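Local coordinates for protein 3,4-dihydroxy-2-butanone 4-phosphate synthase (Candida albicans, PDB 1TKS) that converts D-ribulose 5-phosphate to formate and 3,4-dihydroxy-2-butanone 4-phosphate, the four-carbon building block of riboflavin biosynthesis, at residues R133-L138 with H145-V150; P61-R66 with L158-V163. One frame throughout, in Å; residues are numbered along the deposited sequence.

How the contacts relate
From the N terminus, the chain first meets residues 61-66, where strand 59-63 passes into helix 64-69. It then runs through helix 103-114 to strand 129-134, which pairs in parallel with strand 59-63. Contact 1 closes a short loop of six residues, joining the end of strand 129-134 and the turn after it to helix 145-155. Contact 2 closes a loop of 91 residues, bringing 158-163 at the start of strand 162-166 back to 61-66. Contact 1 is therefore nested inside contact 2. Their centres lie about 8 Å apart, and they touch directly through backbone pairing of Ala134 with Leu62 and Glu64.

Contact 1. Residues R133-L138 with H145-V150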
loop_
_atom_site.group_PDB
_atom_site.type_symbol
_atom_site.label_atom_id
_atom_site.label_comp_id
_atom_site.label_asym_id
_atom_site.label_seq_id
_atom_site.Cartn_x
_atom_site.Cartn_y
_atom_site.Cartn_z
ATOM N N ARG B 133 -7.257 5.792 -13.035
ATOM C CA ARG B 133 -8.074 6.410 -14.075
ATOM C C ARG B 133 -9.069 5.453 -14.724
ATOM O O ARG B 133 -8.678 4.537 -15.448
ATOM C CB ARG B 133 -7.175 7.014 -15.156
ATOM C CG ARG B 133 -6.300 8.154 -14.661
ATOM C CD ARG B 133 -5.494 8.768 -15.796
ATOM N NE ARG B 133 -6.379 9.442 -16.743
ATOM C CZ ARG B 133 -5.967 10.182 -17.767
ATOM N NH1 ARG B 133 -4.671 10.353 -17.991
ATOM N NH2 ARG B 133 -6.855 10.757 -18.565
ATOM N N ALA B 134 -10.354 5.675 -14.471
ATOM C CA ALA B 134 -11.400 4.835 -15.049
ATOM C C ALA B 134 -11.692 5.315 -16.470
ATOM O O ALA B 134 -11.863 6.512 -16.703
ATOM C CB ALA B 134 -12.661 4.913 -14.197
ATOM N N VAL B 135 -11.757 4.385 -17.418
ATOM C CA VAL B 135 -12.012 4.749 -18.808
ATOM C C VAL B 135 -13.438 5.238 -19.046
ATOM O O VAL B 135 -14.371 4.842 -18.342
ATOM C CB VAL B 135 -11.734 3.560 -19.772
ATOM C CG1 VAL B 135 -10.306 3.083 -19.606
ATOM C CG2 VAL B 135 -12.715 2.413 -19.513
ATOM N N PRO B 136 -13.618 6.132 -20.033
ATOM C CA PRO B 136 -14.946 6.658 -20.355
ATOM C C PRO B 136 -15.851 5.490 -20.732
ATOM O O PRO B 136 -15.438 4.593 -21.470
ATOM C CB PRO B 136 -14.674 7.571 -21.544
ATOM C CG PRO B 136 -13.304 8.078 -21.269
ATOM C CD PRO B 136 -12.578 6.829 -20.810
ATOM N N GLY B 137 -17.084 5.503 -20.238
ATOM C CA GLY B 137 -17.998 4.417 -20.537
ATOM C C GLY B 137 -18.022 3.438 -19.381
ATOM O O GLY B 137 -18.900 2.583 -19.296
ATOM N N LEU B 138 -17.039 3.566 -18.494
ATOM C CA LEU B 138 -16.927 2.721 -17.311
ATOM C C LEU B 138 -17.088 1.227 -17.608
ATOM O O LEU B 138 -16.429 0.709 -18.507
ATOM C CB LEU B 138 -17.936 3.194 -16.258
ATOM C CG LEU B 138 -17.789 4.681 -15.883
ATOM C CD1 LEU B 138 -18.876 5.066 -14.893
ATOM C CD2 LEU B 138 -16.401 4.942 -15.296
ATOM N N HIS B 145 -12.173 -3.264 -11.826
ATOM C CA HIS B 145 -12.697 -2.828 -10.539
ATOM C C HIS B 145 -12.617 -1.309 -10.434
ATOM O O HIS B 145 -13.353 -0.692 -9.666
ATOM C CB HIS B 145 -11.937 -3.493 -9.392
ATOM C CG HIS B 145 -12.140 -4.977 -9.322
ATOM N ND1 HIS B 145 -11.790 -5.724 -8.222
ATOM C CD2 HIS B 145 -12.664 -5.845 -10.219
ATOM C CE1 HIS B 145 -12.092 -6.994 -8.441
ATOM N NE2 HIS B 145 -12.622 -7.094 -9.643
ATOM N N THR B 146 -11.725 -0.708 -11.217
ATOM C CA THR B 146 -11.578 0.741 -11.229
ATOM C C THR B 146 -12.863 1.319 -11.801
ATOM O O THR B 146 -13.474 2.213 -11.208
ATOM C CB THR B 146 -10.392 1.181 -12.108
ATOM O OG1 THR B 146 -9.176 0.700 -11.530
ATOM C CG2 THR B 146 -10.330 2.699 -12.208
ATOM N N GLU B 147 -13.273 0.801 -12.954
ATOM C CA GLU B 147 -14.503 1.257 -13.586
ATOM C C GLU B 147 -15.696 0.952 -12.686
ATOM O O GLU B 147 -16.633 1.745 -12.606
ATOM C CB GLU B 147 -14.703 0.571 -14.941
ATOM C CG GLU B 147 -13.821 1.089 -16.079
ATOM C CD GLU B 147 -12.341 0.785 -15.871
ATOM O OE1 GLU B 147 -12.027 -0.326 -15.391
ATOM O OE2 GLU B 147 -11.505 1.642 -16.213
ATOM N N ALA B 148 -15.664 -0.190 -12.005
ATOM C CA ALA B 148 -16.765 -0.555 -11.127
ATOM C C ALA B 148 -16.956 0.467 -10.010
ATOM O O ALA B 148 -18.086 0.871 -9.715
ATOM C CB ALA B 148 -16.531 -1.936 -10.537
ATOM N N ALA B 149 -15.857 0.893 -9.395
ATOM C CA ALA B 149 -15.925 1.875 -8.311
ATOM C C ALA B 149 -16.557 3.184 -8.781
ATOM O O ALA B 149 -17.462 3.707 -8.135
ATOM C CB ALA B 149 -14.522 2.141 -7.745
ATOM N N VAL B 150 -16.084 3.717 -9.905
ATOM C CA VAL B 150 -16.642 4.962 -10.415
ATOM C C VAL B 150 -18.093 4.756 -10.862
ATOM O O VAL B 150 -18.918 5.660 -10.745
ATOM C CB VAL B 150 -15.785 5.512 -11.582
ATOM C CG1 VAL B 150 -16.388 6.807 -12.126
ATOM C CG2 VAL B 150 -14.360 5.760 -11.093
HETATM O O HOH W 1 -8.848 1.868 -15.959
#
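Glu147 bends at chi2 (67°), which curls its carboxylate back to the backbone N of Val135, and Val150 sets CG1 anti to its own backbone N (chi1 179°), against Leu138. A type II beta turn, Val135 to Leu138, follows strand 129-134, and both pack on the first turns of helix 145-155. Val135 N donates to Glu147 OE2 at 3.0 Å, nearly straight at 165°. OE2 accepts with its anti lone pair, the one away from OE1. OE1 forms a salt bridge with Arg142, which probably binds D-ribulose 5-phosphate. The carboxylate thus links Val135, the first residue of the turn, to Arg142, and two partners limit its rotation. A water 2.7 Å from OE2 also lies 2.7 Å from Arg133 O and can bridge the two.

The rest of the contact is apolar. Ala134 packs on the methyl of Thr146, with Thr146 CG2 3.7 Å from Ala134 CA. Thr146 probably binds the substrate, as does His145 beside it in the chain. Leu138 and Val150 cross at about a right angle, with Leu138 CD2 3.7 Å from Val150 CG1. The other branch, Val150 CG2, meets Ala134 CB at 3.6 Å.

Contact 2. Residues P61-R66 with L158-V163; sequences PLSEER and LQPAGV
Gln159 OE1 sits at the edge of the Arg66 guanidinium, near the guanidinium plane, and the amide plane is turned 25° from it. Pro160 CD approaches the same guanidinium obliquely. The side chains themselves cross at about a right angle, and Arg66 reaches over by bending at chi2 (59°) and chi3. Its NH1 lies 2.8 Å from Gln159 OE1, but the hydrogen bond is weak, bent to 130°. The stronger partner of this guanidinium is the carbonyl of Ala114, which NH2 reaches at the end of helix 103-114.

This contact joins a strand-to-helix junction to the loop leading into strand 162-166. Pro160 is the centre of an inverse gamma turn. Beyond it, Gly162 N donates to Pro61 O at 3.0 Å, in the carbonyl plane. Ala161 CA adds a CH...O contact to the same oxygen at 3.3 Å. Leu62 CD2 presses on Ala161 CB at 3.4 Å, a tight fit for two carbons. Ser63 is the N-cap of helix 64-69, its OG accepting from Arg66 N.

Pro61 has no N-H to give to Gly162 O, 3.2 Å from its N. Pro61 can therefore accept from Gly162 but cannot return a hydrogen bond to Gly162 O, which meets the ring carbon CD instead.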
loop_
_atom_site.group_PDB
_atom_site.type_symbol
_atom_site.label_atom_id
_atom_site.label_comp_id
_atom_site.label_asym_id
_atom_site.label_seq_id
_atom_site.Cartn_x
_atom_site.Cartn_y
_atom_site.Cartn_z
ATOM N N PRO B 61 -10.132 5.132 -7.458
ATOM C CA PRO B 61 -10.613 5.229 -8.839
ATOM C C PRO B 61 -11.278 6.584 -9.074
ATOM O O PRO B 61 -12.098 7.027 -8.269
ATOM C CB PRO B 61 -11.610 4.082 -8.930
ATOM C CG PRO B 61 -10.991 3.051 -8.061
ATOM C CD PRO B 61 -10.562 3.860 -6.847
ATOM N N LEU B 62 -10.905 7.233 -10.173
ATOM C CA LEU B 62 -11.455 8.527 -10.563
ATOM C C LEU B 62 -11.689 8.459 -12.062
ATOM O O LEU B 62 -11.073 7.647 -12.749
ATOM C CB LEU B 62 -10.454 9.651 -10.282
ATOM C CG LEU B 62 -9.978 9.844 -8.845
ATOM C CD1 LEU B 62 -8.810 10.817 -8.825
ATOM C CD2 LEU B 62 -11.128 10.350 -7.992
ATOM N N SER B 63 -12.577 9.294 -12.586
ATOM C CA SER B 63 -12.790 9.278 -14.022
ATOM C C SER B 63 -11.580 9.959 -14.652
ATOM O O SER B 63 -10.902 10.759 -14.004
ATOM C CB SER B 63 -14.063 10.042 -14.392
ATOM O OG SER B 63 -13.946 11.409 -14.025
ATOM N N GLU B 64 -11.292 9.632 -15.908
ATOM C CA GLU B 64 -10.170 10.258 -16.600
ATOM C C GLU B 64 -10.356 11.773 -16.612
ATOM O O GLU B 64 -9.395 12.526 -16.446
ATOM C CB GLU B 64 -10.069 9.731 -18.037
ATOM C CG GLU B 64 -9.314 8.409 -18.149
ATOM C CD GLU B 64 -9.327 7.825 -19.553
ATOM O OE1 GLU B 64 -9.440 8.597 -20.527
ATOM O OE2 GLU B 64 -9.206 6.589 -19.685
ATOM N N GLU B 65 -11.597 12.215 -16.796
ATOM C CA GLU B 65 -11.883 13.640 -16.840
ATOM C C GLU B 65 -11.522 14.317 -15.521
ATOM O O GLU B 65 -10.960 15.414 -15.516
ATOM C CB GLU B 65 -13.357 13.887 -17.181
ATOM C CG GLU B 65 -13.554 15.128 -18.042
ATOM C CD GLU B 65 -15.002 15.408 -18.393
ATOM O OE1 GLU B 65 -15.756 14.453 -18.678
ATOM O OE2 GLU B 65 -15.379 16.600 -18.402
ATOM N N ARG B 66 -11.836 13.662 -14.404
ATOM C CA ARG B 66 -11.528 14.214 -13.091
ATOM C C ARG B 66 -10.024 14.217 -12.835
ATOM O O ARG B 66 -9.478 15.205 -12.354
ATOM C CB ARG B 66 -12.239 13.416 -11.992
ATOM C CG ARG B 66 -11.898 13.880 -10.579
ATOM C CD ARG B 66 -12.254 15.348 -10.373
ATOM N NE ARG B 66 -13.692 15.563 -10.216
ATOM C CZ ARG B 66 -14.375 15.278 -9.111
ATOM N NH1 ARG B 66 -15.681 15.506 -9.055
ATOM N NH2 ARG B 66 -13.754 14.771 -8.055
ATOM N N LEU B 158 -23.393 10.074 -6.434
ATOM C CA LEU B 158 -22.242 10.695 -5.786
ATOM C C LEU B 158 -21.167 11.133 -6.789
ATOM O O LEU B 158 -21.300 10.911 -7.996
ATOM C CB LEU B 158 -21.648 9.702 -4.776
ATOM C CG LEU B 158 -22.587 9.198 -3.671
ATOM C CD1 LEU B 158 -21.979 8.000 -2.951
ATOM C CD2 LEU B 158 -22.868 10.332 -2.693
ATOM N N GLN B 159 -20.108 11.773 -6.298
ATOM C CA GLN B 159 -19.019 12.200 -7.177
ATOM C C GLN B 159 -18.424 10.940 -7.808
ATOM O O GLN B 159 -18.364 9.891 -7.168
ATOM C CB GLN B 159 -17.942 12.946 -6.381
ATOM C CG GLN B 159 -18.400 14.268 -5.771
ATOM C CD GLN B 159 -18.838 15.270 -6.820
ATOM O OE1 GLN B 159 -18.178 15.436 -7.846
ATOM N NE2 GLN B 159 -19.944 15.958 -6.561
ATOM N N PRO B 160 -17.979 11.026 -9.073
ATOM C CA PRO B 160 -17.389 9.890 -9.795
ATOM C C PRO B 160 -16.030 9.490 -9.233
ATOM O O PRO B 160 -15.014 9.551 -9.924
ATOM C CB PRO B 160 -17.296 10.411 -11.227
ATOM C CG PRO B 160 -17.017 11.871 -11.018
ATOM C CD PRO B 160 -18.007 12.226 -9.928
ATOM N N ALA B 161 -16.028 9.068 -7.974
ATOM C CA ALA B 161 -14.796 8.685 -7.303
ATOM C C ALA B 161 -15.068 7.611 -6.262
ATOM O O ALA B 161 -16.056 7.675 -5.536
ATOM C CB ALA B 161 -14.180 9.909 -6.632
ATOM N N GLY B 162 -14.185 6.622 -6.200
ATOM C CA GLY B 162 -14.337 5.559 -5.222
ATOM C C GLY B 162 -12.993 5.236 -4.599
ATOM O O GLY B 162 -11.986 5.866 -4.919
ATOM N N VAL B 163 -12.970 4.266 -3.694
ATOM C CA VAL B 163 -11.723 3.856 -3.053
ATOM C C VAL B 163 -11.802 2.337 -2.942
ATOM O O VAL B 163 -12.854 1.793 -2.602
ATOM C CB VAL B 163 -11.546 4.535 -1.662
ATOM C CG1 VAL B 163 -12.743 4.252 -0.770
ATOM C CG2 VAL B 163 -10.259 4.054 -1.002
#